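Local coordinates for protein acyl-CoA dehydrogenase (Slackia heliotrinireducens, PDB 4RM7) that belongs to the acyl-CoA dehydrogenase family, with helical N- and C-terminal domains, a beta-rich middle domain, and four chains in its assembly, at residues A[55-60]-A[70-75]; A[141-146]-A[172-177]; A[198-203]-A[214-219]; A[248-253]-A[325-330]. All blocks are in the same frame, centred on the assembly; numbering follows the deposited sequence.

Overall arrangement
The four contacts sample all three parts of the acyl-CoA dehydrogenase chain. Contact 1 belongs to the helical N-terminal domain and contact 4 to the C-terminal helices. Their centres are 19 Å apart and they touch directly, F248 of contact 4 packing against L70 and Q73 of contact 1, with the F248 CZ atom 3.4 Å from Q73 OE1. Contacts 2 and 3 reach the same mixed sheet of the middle domain, with centres 18 Å apart and nearest atoms about 5 Å apart. The sheet lies well away from the helical pair: 36 Å separates the centres of contacts 1 and 2, and 28 Å those of contacts 3 and 4.

Contact 1 of 4, residues A[55-60]-A[70-75]; sequences NGFGVI and LFAQVL
F57 opens the contact by resting on the methyl group of A72. With CG beside its own backbone N (chi1 -77°), the F57 side chain swings to the helix so that its root, rather than the far end of its ring, does the touching: CB, CG and CD1 all lie close to A72 CB, and the CD1 to CB distance is 3.7 Å. The methyl meets the ring obliquely. L15 and E12 of helix 10-26 pack beside this pair, L15 on A72 and E12 on F57.

G58 is the centre of an inverse gamma turn, spanned by a weak bond from V59 N to F57 O, and its own N is bonded to D69 OD2. The turn bends the loop that follows helix 43-50 against the first turns of helix 70-84, within the helical N-terminal domain of the acyl-CoA dehydrogenase fold.

V59 then makes both apolar and polar contacts. Its two branches divide the work, CG2 lying 4.2 Å from A72 CB and CG1 the same distance from Q73 CG, while the Q73 chain runs alongside these branches, the two side chains pointing opposite ways. The extended Q73 chain carries its amide beyond the isopropyl group, where NE2 gives a hydrogen bond of 3.0 Å to V59 O, fairly straight at 162°. The acceptor lies in the Q73 amide plane, but the donor is tilted 20° from the carbonyl plane of V59. Just beyond, I60 O accepts from R113 NH1.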
loop_
_atom_site.group_PDB
_atom_site.type_symbol
_atom_site.label_atom_id
_atom_site.label_comp_id
_atom_site.label_asym_id
_atom_site.label_seq_id
_atom_site.Cartn_x
_atom_site.Cartn_y
_atom_site.Cartn_z
ATOM N N ASN A 55 30.636 7.943 27.819
ATOM C CA ASN A 55 30.378 9.303 28.246
ATOM C C ASN A 55 29.431 9.355 29.414
ATOM O O ASN A 55 28.602 10.234 29.506
ATOM C CB ASN A 55 29.819 10.122 27.095
ATOM C CG ASN A 55 30.034 11.601 27.277
ATOM O OD1 ASN A 55 31.009 12.025 27.876
ATOM N ND2 ASN A 55 29.128 12.393 26.749
ATOM N N GLY A 56 29.558 8.381 30.295
ATOM C CA GLY A 56 28.883 8.399 31.570
ATOM C C GLY A 56 27.463 7.915 31.516
ATOM O O GLY A 56 26.787 7.858 32.523
ATOM N N PHE A 57 27.006 7.551 30.335
ATOM C CA PHE A 57 25.694 6.970 30.209
ATOM C C PHE A 57 25.699 5.552 30.719
ATOM O O PHE A 57 26.716 4.891 30.692
ATOM C CB PHE A 57 25.226 7.030 28.777
ATOM C CG PHE A 57 24.768 8.381 28.367
ATOM C CD1 PHE A 57 23.535 8.840 28.749
ATOM C CD2 PHE A 57 25.577 9.197 27.624
ATOM C CE1 PHE A 57 23.108 10.089 28.387
ATOM C CE2 PHE A 57 25.160 10.449 27.257
ATOM C CZ PHE A 57 23.922 10.898 27.640
ATOM N N GLY A 58 24.557 5.092 31.195
ATOM C CA GLY A 58 24.411 3.713 31.603
ATOM C C GLY A 58 24.057 2.821 30.427
ATOM O O GLY A 58 22.882 2.498 30.222
ATOM N N VAL A 59 25.068 2.425 29.650
ATOM C CA VAL A 59 24.838 1.579 28.480
ATOM C C VAL A 59 25.029 0.086 28.783
ATOM O O VAL A 59 24.183 -0.740 28.431
ATOM C CB VAL A 59 25.753 1.994 27.309
ATOM C CG1 VAL A 59 25.635 1.005 26.167
ATOM C CG2 VAL A 59 25.378 3.372 26.830
ATOM N N ILE A 60 26.140 -0.261 29.421
ATOM C CA ILE A 60 26.325 -1.626 29.903
ATOM C C ILE A 60 26.285 -1.708 31.437
ATOM O O ILE A 60 26.568 -2.751 32.007
ATOM C CB ILE A 60 27.657 -2.247 29.398
ATOM C CG1 ILE A 60 28.859 -1.477 29.917
ATOM C CG2 ILE A 60 27.701 -2.291 27.884
ATOM C CD1 ILE A 60 30.161 -2.179 29.614
ATOM N N LEU A 70 18.112 4.015 28.372
ATOM C CA LEU A 70 17.618 3.377 27.146
ATOM C C LEU A 70 17.832 4.203 25.860
ATOM O O LEU A 70 18.226 3.653 24.835
ATOM C CB LEU A 70 16.131 3.041 27.294
ATOM C CG LEU A 70 15.568 2.120 26.214
ATOM C CD1 LEU A 70 16.331 0.828 26.134
ATOM C CD2 LEU A 70 14.147 1.806 26.500
ATOM N N PHE A 71 17.571 5.506 25.911
ATOM C CA PHE A 71 17.817 6.358 24.757
ATOM C C PHE A 71 19.284 6.265 24.349
ATOM O O PHE A 71 19.591 6.154 23.163
ATOM C CB PHE A 71 17.441 7.809 25.044
ATOM C CG PHE A 71 17.600 8.721 23.861
ATOM C CD1 PHE A 71 17.030 8.396 22.634
ATOM C CD2 PHE A 71 18.313 9.907 23.963
ATOM C CE1 PHE A 71 17.172 9.244 21.518
ATOM C CE2 PHE A 71 18.469 10.765 22.847
ATOM C CZ PHE A 71 17.891 10.432 21.631
ATOM N N ALA A 72 20.185 6.284 25.331
ATOM C CA ALA A 72 21.614 6.146 25.044
ATOM C C ALA A 72 21.923 4.817 24.361
ATOM O O ALA A 72 22.654 4.772 23.366
ATOM C CB ALA A 72 22.435 6.282 26.318
ATOM N N GLN A 73 21.369 3.741 24.910
ATOM C CA GLN A 73 21.520 2.420 24.327
ATOM C C GLN A 73 21.036 2.382 22.876
ATOM O O GLN A 73 21.662 1.763 22.016
ATOM C CB GLN A 73 20.761 1.397 25.162
ATOM C CG GLN A 73 21.468 1.000 26.440
ATOM C CD GLN A 73 20.602 0.090 27.301
ATOM O OE1 GLN A 73 19.366 0.216 27.311
ATOM N NE2 GLN A 73 21.239 -0.840 28.019
ATOM N N VAL A 74 19.921 3.055 22.622
ATOM C CA VAL A 74 19.348 3.157 21.298
ATOM C C VAL A 74 20.267 3.887 20.320
ATOM O O VAL A 74 20.451 3.457 19.174
ATOM C CB VAL A 74 17.992 3.859 21.377
ATOM C CG1 VAL A 74 17.591 4.460 20.037
ATOM C CG2 VAL A 74 16.961 2.881 21.864
ATOM N N LEU A 75 20.864 4.980 20.771
ATOM C CA LEU A 75 21.812 5.692 19.925
ATOM C C LEU A 75 23.012 4.794 19.607
ATOM O O LEU A 75 23.505 4.798 18.475
ATOM C CB LEU A 75 22.272 6.994 20.586
ATOM C CG LEU A 75 21.203 8.062 20.827
ATOM C CD1 LEU A 75 21.802 9.242 21.600
ATOM C CD2 LEU A 75 20.560 8.532 19.509
#

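Contact 2 of 4, residues A[141-146]-A[172-177]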
loop_
_atom_site.group_PDB
_atom_site.type_symbol
_atom_site.label_atom_id
_atom_site.label_comp_id
_atom_site.label_asym_id
_atom_site.label_seq_id
_atom_site.Cartn_x
_atom_site.Cartn_y
_atom_site.Cartn_z
ATOM N N ARG A 141 5.386 -24.780 27.816
ATOM C CA ARG A 141 5.272 -26.190 28.171
ATOM C C ARG A 141 6.566 -26.839 28.697
ATOM O O ARG A 141 6.614 -28.057 28.864
ATOM C CB ARG A 141 4.752 -26.981 26.960
ATOM C CG ARG A 141 3.332 -26.601 26.511
ATOM C CD ARG A 141 2.380 -26.434 27.713
ATOM N NE ARG A 141 0.990 -26.129 27.348
ATOM C CZ ARG A 141 0.526 -24.914 27.045
ATOM N NH1 ARG A 141 1.337 -23.860 27.033
ATOM N NH2 ARG A 141 -0.757 -24.752 26.737
ATOM N N THR A 142 7.600 -26.045 28.971
ATOM C CA THR A 142 8.839 -26.587 29.546
ATOM C C THR A 142 8.734 -26.683 31.065
ATOM O O THR A 142 8.551 -25.678 31.747
ATOM C CB THR A 142 10.090 -25.733 29.166
ATOM O OG1 THR A 142 10.381 -25.897 27.775
ATOM C CG2 THR A 142 11.312 -26.169 29.950
ATOM N N HIS A 143 8.864 -27.895 31.587
ATOM C CA HIS A 143 8.630 -28.172 33.004
ATOM C C HIS A 143 9.880 -28.620 33.749
ATOM O O HIS A 143 10.814 -29.148 33.148
ATOM C CB HIS A 143 7.568 -29.264 33.156
ATOM C CG HIS A 143 6.234 -28.899 32.585
ATOM N ND1 HIS A 143 5.649 -27.671 32.792
ATOM C CD2 HIS A 143 5.373 -29.605 31.813
ATOM C CE1 HIS A 143 4.479 -27.632 32.173
ATOM N NE2 HIS A 143 4.289 -28.793 31.575
ATOM N N VAL A 144 9.877 -28.444 35.058
ATOM C CA VAL A 144 10.814 -29.138 35.913
ATOM C C VAL A 144 9.993 -29.940 36.894
ATOM O O VAL A 144 9.090 -29.419 37.518
ATOM C CB VAL A 144 11.745 -28.187 36.661
ATOM C CG1 VAL A 144 12.552 -28.951 37.686
ATOM C CG2 VAL A 144 12.679 -27.509 35.690
ATOM N N THR A 145 10.304 -31.215 37.020
ATOM C CA THR A 145 9.541 -32.086 37.882
ATOM C C THR A 145 10.474 -32.936 38.700
ATOM O O THR A 145 11.634 -33.096 38.364
ATOM C CB THR A 145 8.614 -32.998 37.084
ATOM O OG1 THR A 145 9.397 -33.917 36.330
ATOM C CG2 THR A 145 7.780 -32.194 36.139
ATOM N N ARG A 146 9.962 -33.456 39.803
ATOM C CA ARG A 146 10.728 -34.343 40.655
ATOM C C ARG A 146 10.395 -35.765 40.278
ATOM O O ARG A 146 9.244 -36.086 40.020
ATOM C CB ARG A 146 10.396 -34.106 42.126
ATOM C CG ARG A 146 11.559 -34.387 43.061
ATOM C CD ARG A 146 11.159 -34.280 44.519
ATOM N NE ARG A 146 11.358 -32.940 45.053
ATOM C CZ ARG A 146 10.383 -32.057 45.199
ATOM N NH1 ARG A 146 10.646 -30.856 45.690
ATOM N NH2 ARG A 146 9.148 -32.374 44.848
ATOM N N SER A 172 13.791 -20.695 30.908
ATOM C CA SER A 172 12.527 -20.399 31.544
ATOM C C SER A 172 11.692 -21.673 31.598
ATOM O O SER A 172 11.591 -22.383 30.598
ATOM C CB SER A 172 11.795 -19.311 30.779
ATOM O OG SER A 172 11.336 -19.826 29.547
ATOM N N ALA A 173 11.097 -21.956 32.757
ATOM C CA ALA A 173 10.374 -23.215 32.967
ATOM C C ALA A 173 9.304 -23.114 34.051
ATOM O O ALA A 173 9.432 -22.334 34.991
ATOM C CB ALA A 173 11.359 -24.339 33.324
ATOM N N TYR A 174 8.242 -23.901 33.904
ATOM C CA TYR A 174 7.309 -24.138 35.004
ATOM C C TYR A 174 7.953 -25.093 35.991
ATOM O O TYR A 174 8.288 -26.227 35.639
ATOM C CB TYR A 174 5.989 -24.729 34.514
ATOM C CG TYR A 174 5.035 -23.722 33.933
ATOM C CD1 TYR A 174 4.782 -22.520 34.579
ATOM C CD2 TYR A 174 4.385 -23.970 32.729
ATOM C CE1 TYR A 174 3.901 -21.596 34.042
ATOM C CE2 TYR A 174 3.507 -23.049 32.183
ATOM C CZ TYR A 174 3.267 -21.864 32.840
ATOM O OH TYR A 174 2.390 -20.954 32.291
ATOM N N ASP A 175 8.144 -24.633 37.221
ATOM C CA ASP A 175 8.619 -25.506 38.282
ATOM C C ASP A 175 7.421 -26.170 38.951
ATOM O O ASP A 175 6.499 -25.492 39.399
ATOM C CB ASP A 175 9.446 -24.724 39.295
ATOM C CG ASP A 175 9.933 -25.583 40.433
ATOM O OD1 ASP A 175 9.748 -26.815 40.389
ATOM O OD2 ASP A 175 10.517 -25.026 41.377
ATOM N N LYS A 176 7.439 -27.500 38.997
ATOM C CA LYS A 176 6.351 -28.273 39.583
ATOM C C LYS A 176 6.796 -29.047 40.821
ATOM O O LYS A 176 6.037 -29.853 41.356
ATOM C CB LYS A 176 5.784 -29.256 38.561
ATOM C CG LYS A 176 4.997 -28.637 37.442
ATOM C CD LYS A 176 3.727 -29.434 37.213
ATOM C CE LYS A 176 3.142 -29.166 35.844
ATOM N NZ LYS A 176 4.082 -29.628 34.793
ATOM N N THR A 177 8.027 -28.807 41.266
ATOM C CA THR A 177 8.605 -29.562 42.370
ATOM C C THR A 177 8.070 -29.106 43.723
ATOM O O THR A 177 8.322 -29.745 44.744
ATOM C CB THR A 177 10.133 -29.452 42.384
ATOM O OG1 THR A 177 10.510 -28.092 42.628
ATOM C CG2 THR A 177 10.711 -29.907 41.047
#
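Three main-chain hydrogen bonds join H143 and V144 to Y174 and D175 as parallel neighbours. Y174 N donates to T142 O (2.8 Å), V144 N to Y174 O (2.8 Å) and K176 N to V144 O (2.9 Å), so the pairing runs on past the end of the second strand. The two strands belong to the mixed sheet of the middle domain, where strand 151-161 flanks 143-146 and strand 184-191 flanks 168-175.

Beyond the ladder, both terminal nitrogens of R146 donate hydrogen bonds to the single acceptor T177 O, from NH1 at 2.7 Å and NH2 at 2.8 Å, each bent to 133°. The carbonyl is tilted out of the guanidinium plane, and T177 CB sits over one face of that group. T177 is itself fixed by D175, whose OD1 accepts from T177 N in an Asx turn and from T177 OG1 through its syn lone pair.

On the face shared by H143 and Y174, the two rings meet rim to rim at a shallow angle, and Y174 CB lies at the imidazole edge. Bent at chi2 (-135°) and chi4 (64°), the K176 chain brings CE and NZ over the H143 ring, CE in a CH-pi contact 4.2 Å from the centroid, with R141 O over the opposite face. On the other side of the sheet V144 spreads its methyls, CG2 to A173 CB (4.2 Å) and CG1 to T177 CG2 (3.9 Å).

With R227 bridging D175 OD2, the D175 carboxylate probably stays ionised, whereas an ammonium over the imidazole would be expected to disfavour protonation of H143.

Contact 3 of 4, residues A[198-203]-A[214-219]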
loop_
_atom_site.group_PDB
_atom_site.type_symbol
_atom_site.label_atom_id
_atom_site.label_comp_id
_atom_site.label_asym_id
_atom_site.label_seq_id
_atom_site.Cartn_x
_atom_site.Cartn_y
_atom_site.Cartn_z
ATOM N N TYR A 198 20.052 -31.243 23.633
ATOM C CA TYR A 198 20.320 -31.391 22.203
ATOM C C TYR A 198 20.119 -30.072 21.456
ATOM O O TYR A 198 19.045 -29.465 21.510
ATOM C CB TYR A 198 19.428 -32.492 21.608
ATOM C CG TYR A 198 19.627 -33.815 22.296
ATOM C CD1 TYR A 198 20.468 -34.784 21.760
ATOM C CD2 TYR A 198 18.994 -34.088 23.504
ATOM C CE1 TYR A 198 20.658 -35.999 22.408
ATOM C CE2 TYR A 198 19.185 -35.282 24.164
ATOM C CZ TYR A 198 20.017 -36.233 23.616
ATOM O OH TYR A 198 20.191 -37.418 24.281
ATOM N N ALA A 199 21.148 -29.622 20.751
ATOM C CA ALA A 199 21.005 -28.381 20.005
ATOM C C ALA A 199 20.946 -28.627 18.499
ATOM O O ALA A 199 21.717 -29.400 17.938
ATOM C CB ALA A 199 22.119 -27.426 20.347
ATOM N N TYR A 200 20.006 -27.961 17.846
ATOM C CA TYR A 200 19.845 -28.089 16.418
ATOM C C TYR A 200 19.938 -26.705 15.778
ATOM O O TYR A 200 19.012 -25.900 15.877
ATOM C CB TYR A 200 18.519 -28.763 16.100
ATOM C CG TYR A 200 18.365 -30.121 16.748
ATOM C CD1 TYR A 200 18.839 -31.258 16.119
ATOM C CD2 TYR A 200 17.745 -30.267 17.987
ATOM C CE1 TYR A 200 18.704 -32.503 16.693
ATOM C CE2 TYR A 200 17.606 -31.515 18.576
ATOM C CZ TYR A 200 18.085 -32.630 17.915
ATOM O OH TYR A 200 17.968 -33.888 18.464
ATOM N N PRO A 201 21.079 -26.421 15.140
ATOM C CA PRO A 201 21.334 -25.135 14.489
ATOM C C PRO A 201 20.308 -24.844 13.423
ATOM O O PRO A 201 19.989 -25.743 12.665
ATOM C CB PRO A 201 22.728 -25.320 13.869
ATOM C CG PRO A 201 22.933 -26.796 13.792
ATOM C CD PRO A 201 22.211 -27.351 14.986
ATOM N N GLU A 202 19.792 -23.620 13.382
ATOM C CA GLU A 202 18.856 -23.212 12.336
ATOM C C GLU A 202 19.470 -22.113 11.479
ATOM O O GLU A 202 19.625 -20.985 11.936
ATOM C CB GLU A 202 17.541 -22.718 12.943
ATOM C CG GLU A 202 16.860 -23.676 13.913
ATOM C CD GLU A 202 16.210 -24.881 13.225
ATOM O OE1 GLU A 202 16.166 -24.918 11.972
ATOM O OE2 GLU A 202 15.741 -25.793 13.946
ATOM N N GLN A 203 19.828 -22.423 10.242
ATOM C CA GLN A 203 20.393 -21.389 9.370
ATOM C C GLN A 203 19.308 -20.463 8.791
ATOM O O GLN A 203 18.450 -20.895 8.029
ATOM C CB GLN A 203 21.212 -22.026 8.241
ATOM C CG GLN A 203 20.544 -23.232 7.594
ATOM C CD GLN A 203 21.148 -23.578 6.242
ATOM O OE1 GLN A 203 22.195 -23.046 5.863
ATOM N NE2 GLN A 203 20.485 -24.465 5.502
ATOM N N THR A 214 17.410 -24.510 17.891
ATOM C CA THR A 214 16.384 -25.169 18.685
ATOM C C THR A 214 17.103 -26.055 19.691
ATOM O O THR A 214 18.019 -26.799 19.330
ATOM C CB THR A 214 15.424 -26.014 17.817
ATOM O OG1 THR A 214 14.777 -25.181 16.847
ATOM C CG2 THR A 214 14.371 -26.683 18.674
ATOM N N VAL A 215 16.709 -25.969 20.954
ATOM C CA VAL A 215 17.339 -26.778 21.983
ATOM C C VAL A 215 16.307 -27.626 22.700
ATOM O O VAL A 215 15.351 -27.102 23.269
ATOM C CB VAL A 215 18.090 -25.909 23.016
ATOM C CG1 VAL A 215 18.731 -26.788 24.053
ATOM C CG2 VAL A 215 19.140 -25.054 22.329
ATOM N N ARG A 216 16.502 -28.939 22.678
ATOM C CA ARG A 216 15.602 -29.848 23.369
ATOM C C ARG A 216 16.234 -30.300 24.677
ATOM O O ARG A 216 17.412 -30.671 24.726
ATOM C CB ARG A 216 15.272 -31.061 22.493
ATOM C CG ARG A 216 14.079 -31.915 22.971
ATOM C CD ARG A 216 14.298 -33.417 22.704
ATOM N NE ARG A 216 15.241 -33.654 21.607
ATOM C CZ ARG A 216 15.864 -34.811 21.362
ATOM N NH1 ARG A 216 15.660 -35.885 22.124
ATOM N NH2 ARG A 216 16.702 -34.894 20.338
ATOM N N PHE A 217 15.439 -30.260 25.741
ATOM C CA PHE A 217 15.838 -30.811 27.021
ATOM C C PHE A 217 15.088 -32.130 27.239
ATOM O O PHE A 217 13.859 -32.151 27.391
ATOM C CB PHE A 217 15.557 -29.807 28.136
ATOM C CG PHE A 217 16.261 -28.494 27.949
ATOM C CD1 PHE A 217 17.443 -28.219 28.632
ATOM C CD2 PHE A 217 15.746 -27.527 27.078
ATOM C CE1 PHE A 217 18.106 -27.004 28.449
ATOM C CE2 PHE A 217 16.402 -26.306 26.885
ATOM C CZ PHE A 217 17.590 -26.045 27.570
ATOM N N ASP A 218 15.835 -33.229 27.210
ATOM C CA ASP A 218 15.268 -34.568 27.370
ATOM C C ASP A 218 15.686 -35.154 28.715
ATOM O O ASP A 218 16.813 -35.629 28.858
ATOM C CB ASP A 218 15.712 -35.482 26.214
ATOM C CG ASP A 218 15.354 -36.942 26.444
ATOM O OD1 ASP A 218 14.305 -37.222 27.066
ATOM O OD2 ASP A 218 16.129 -37.818 25.995
ATOM N N ASN A 219 14.766 -35.122 29.682
ATOM C CA ASN A 219 15.029 -35.509 31.077
ATOM C C ASN A 219 16.375 -35.038 31.604
ATOM O O ASN A 219 17.224 -35.846 31.931
ATOM C CB ASN A 219 14.936 -37.027 31.258
ATOM C CG ASN A 219 13.522 -37.542 31.120
ATOM O OD1 ASN A 219 12.606 -37.025 31.749
ATOM N ND2 ASN A 219 13.333 -38.557 30.278
#
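R216 and Y198 meet because the arginine sets CG anti to its backbone N (chi1 -166°) and bends at chi2 and chi3, turning the guanidinium flat against the Y198 ring and its NH2 toward Y200; Y198 CG lies beside its own N (chi1 -58°). The two flat groups stack with centres 4.3 Å apart and planes at 9°, an off-centre cation-pi pair with NH2 over the ring rim. Y200, on the same sheet face, turns its edge to the guanidinium, nearly coplanar with it. NH2 is modelled so near Y200 OH that the bond between them is of doubtful length.

Beneath, the antiparallel hairpin of strands 197-202 and 212-221 is zipped by main-chain bonds. Y198 and R216 exchange N-H to O bonds, as do Y200 and T214, with Y198 N 2.9 Å from R216 O and Y200 N 2.7 Å from T214 O. The non-hydrogen-bonded pair A199 and V215 stands between them, facing the other way.

T214 OG1 donates to E202 OE2 (3.1 Å) on the anti side, somewhat out of the carboxylate plane. That bond should stabilise the carboxylate, although the like charge of E349 in the second subunit probably makes ionising E202 costlier.

Contact 4 of 4, residues A[248-253]-A[325-330]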
loop_
_atom_site.group_PDB
_atom_site.type_symbol
_atom_site.label_atom_id
_atom_site.label_comp_id
_atom_site.label_asym_id
_atom_site.label_seq_id
_atom_site.Cartn_x
_atom_site.Cartn_y
_atom_site.Cartn_z
ATOM N N PHE A 248 15.349 -2.280 21.264
ATOM C CA PHE A 248 16.635 -2.650 20.697
ATOM C C PHE A 248 16.521 -3.102 19.256
ATOM O O PHE A 248 17.285 -2.663 18.401
ATOM C CB PHE A 248 17.277 -3.758 21.524
ATOM C CG PHE A 248 17.717 -3.311 22.873
ATOM C CD1 PHE A 248 17.777 -1.955 23.177
ATOM C CD2 PHE A 248 18.069 -4.240 23.848
ATOM C CE1 PHE A 248 18.183 -1.540 24.424
ATOM C CE2 PHE A 248 18.480 -3.832 25.107
ATOM C CZ PHE A 248 18.532 -2.483 25.404
ATOM N N THR A 249 15.565 -3.980 18.992
ATOM C CA THR A 249 15.398 -4.531 17.659
ATOM C C THR A 249 14.987 -3.454 16.663
ATOM O O THR A 249 15.458 -3.417 15.522
ATOM C CB THR A 249 14.373 -5.659 17.671
ATOM O OG1 THR A 249 14.963 -6.788 18.306
ATOM C CG2 THR A 249 13.988 -6.054 16.275
ATOM N N CYS A 250 14.139 -2.542 17.111
ATOM C CA CYS A 250 13.708 -1.467 16.234
ATOM C C CYS A 250 14.842 -0.467 15.975
ATOM O O CYS A 250 15.005 0.006 14.849
ATOM C CB CYS A 250 12.460 -0.786 16.804
ATOM S SG CYS A 250 11.012 -1.913 16.711
ATOM N N ALA A 251 15.647 -0.182 16.994
ATOM C CA ALA A 251 16.826 0.650 16.801
ATOM C C ALA A 251 17.798 0.014 15.785
ATOM O O ALA A 251 18.396 0.713 14.961
ATOM C CB ALA A 251 17.521 0.896 18.138
ATOM N N ALA A 252 17.945 -1.309 15.834
ATOM C CA ALA A 252 18.777 -2.002 14.861
ATOM C C ALA A 252 18.177 -1.889 13.469
ATOM O O ALA A 252 18.900 -1.681 12.494
ATOM C CB ALA A 252 18.973 -3.493 15.246
ATOM N N ALA A 253 16.857 -2.029 13.372
ATOM C CA ALA A 253 16.197 -1.962 12.073
ATOM C C ALA A 253 16.384 -0.571 11.448
ATOM O O ALA A 253 16.665 -0.429 10.251
ATOM C CB ALA A 253 14.747 -2.289 12.221
ATOM N N TYR A 325 5.280 -0.838 13.389
ATOM C CA TYR A 325 5.552 -0.034 12.231
ATOM C C TYR A 325 6.960 -0.242 11.665
ATOM O O TYR A 325 7.137 -0.330 10.456
ATOM C CB TYR A 325 5.340 1.453 12.570
ATOM C CG TYR A 325 5.710 2.373 11.420
ATOM C CD1 TYR A 325 4.817 2.611 10.364
ATOM C CD2 TYR A 325 6.951 2.983 11.374
ATOM C CE1 TYR A 325 5.159 3.449 9.297
ATOM C CE2 TYR A 325 7.301 3.842 10.313
ATOM C CZ TYR A 325 6.403 4.063 9.279
ATOM O OH TYR A 325 6.751 4.911 8.246
ATOM N N VAL A 326 7.950 -0.323 12.540
ATOM C CA VAL A 326 9.326 -0.078 12.129
ATOM C C VAL A 326 9.979 -1.190 11.304
ATOM O O VAL A 326 10.565 -0.887 10.275
ATOM C CB VAL A 326 10.226 0.250 13.358
ATOM C CG1 VAL A 326 11.719 0.327 12.952
ATOM C CG2 VAL A 326 9.786 1.587 13.948
ATOM N N PRO A 327 9.893 -2.462 11.740
ATOM C CA PRO A 327 10.567 -3.472 10.916
ATOM C C PRO A 327 9.996 -3.550 9.503
ATOM O O PRO A 327 10.760 -3.674 8.542
ATOM C CB PRO A 327 10.319 -4.777 11.683
ATOM C CG PRO A 327 10.131 -4.346 13.105
ATOM C CD PRO A 327 9.366 -3.048 12.993
ATOM N N LYS A 328 8.681 -3.440 9.356
ATOM C CA LYS A 328 8.117 -3.501 8.012
ATOM C C LYS A 328 8.565 -2.270 7.215
ATOM O O LYS A 328 8.956 -2.381 6.047
ATOM C CB LYS A 328 6.602 -3.593 8.063
ATOM C CG LYS A 328 5.966 -3.814 6.717
ATOM C CD LYS A 328 4.499 -3.568 6.807
ATOM C CE LYS A 328 3.761 -4.257 5.682
ATOM N NZ LYS A 328 2.296 -3.955 5.743
ATOM N N ALA A 329 8.535 -1.099 7.853
ATOM C CA ALA A 329 9.012 0.117 7.202
ATOM C C ALA A 329 10.474 -0.025 6.821
ATOM O O ALA A 329 10.878 0.371 5.725
ATOM C CB ALA A 329 8.822 1.307 8.089
ATOM N N ALA A 330 11.264 -0.604 7.721
ATOM C CA ALA A 330 12.681 -0.774 7.440
ATOM C C ALA A 330 12.890 -1.664 6.204
ATOM O O ALA A 330 13.753 -1.379 5.361
ATOM C CB ALA A 330 13.391 -1.346 8.634
#
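C250 and A253 meet V326, P327 and A330 without any flat group between them. The Y325 ring lies off the interface, with A329 CB over one face, 3.7 Å above the plane and offset toward the rim. Small aliphatic groups and one sulfur therefore carry the contact.

C250 SG lies 4.1 Å from V326 CB and 4.2 Å from P327 CD. V326 sets CG1 anti to its backbone N (chi1 173°), which turns this methyl toward the first helix, where V326 CG1 meets both C250 O (3.8 Å) and A253 CB (4.1 Å). One turn on, the A330 methyl points at the flank of the A253 methyl, 3.9 Å from CB to CB, and also lies near A253 O. P327 falls at a kink, where the N atoms of 327 and 328 make no bond to the preceding turn.

The short helical segments run nearly parallel, 22° apart, with axes 9.0 Å from each other at closest approach. They join helices 234-270 and 316-341 within the C-terminal helical domain. Y362 of helix 351-362 packs on both A253 and P327, V302 of helix 282-311 touches C250, and helix 70-84 of the N-terminal domain lies against F248 and A252.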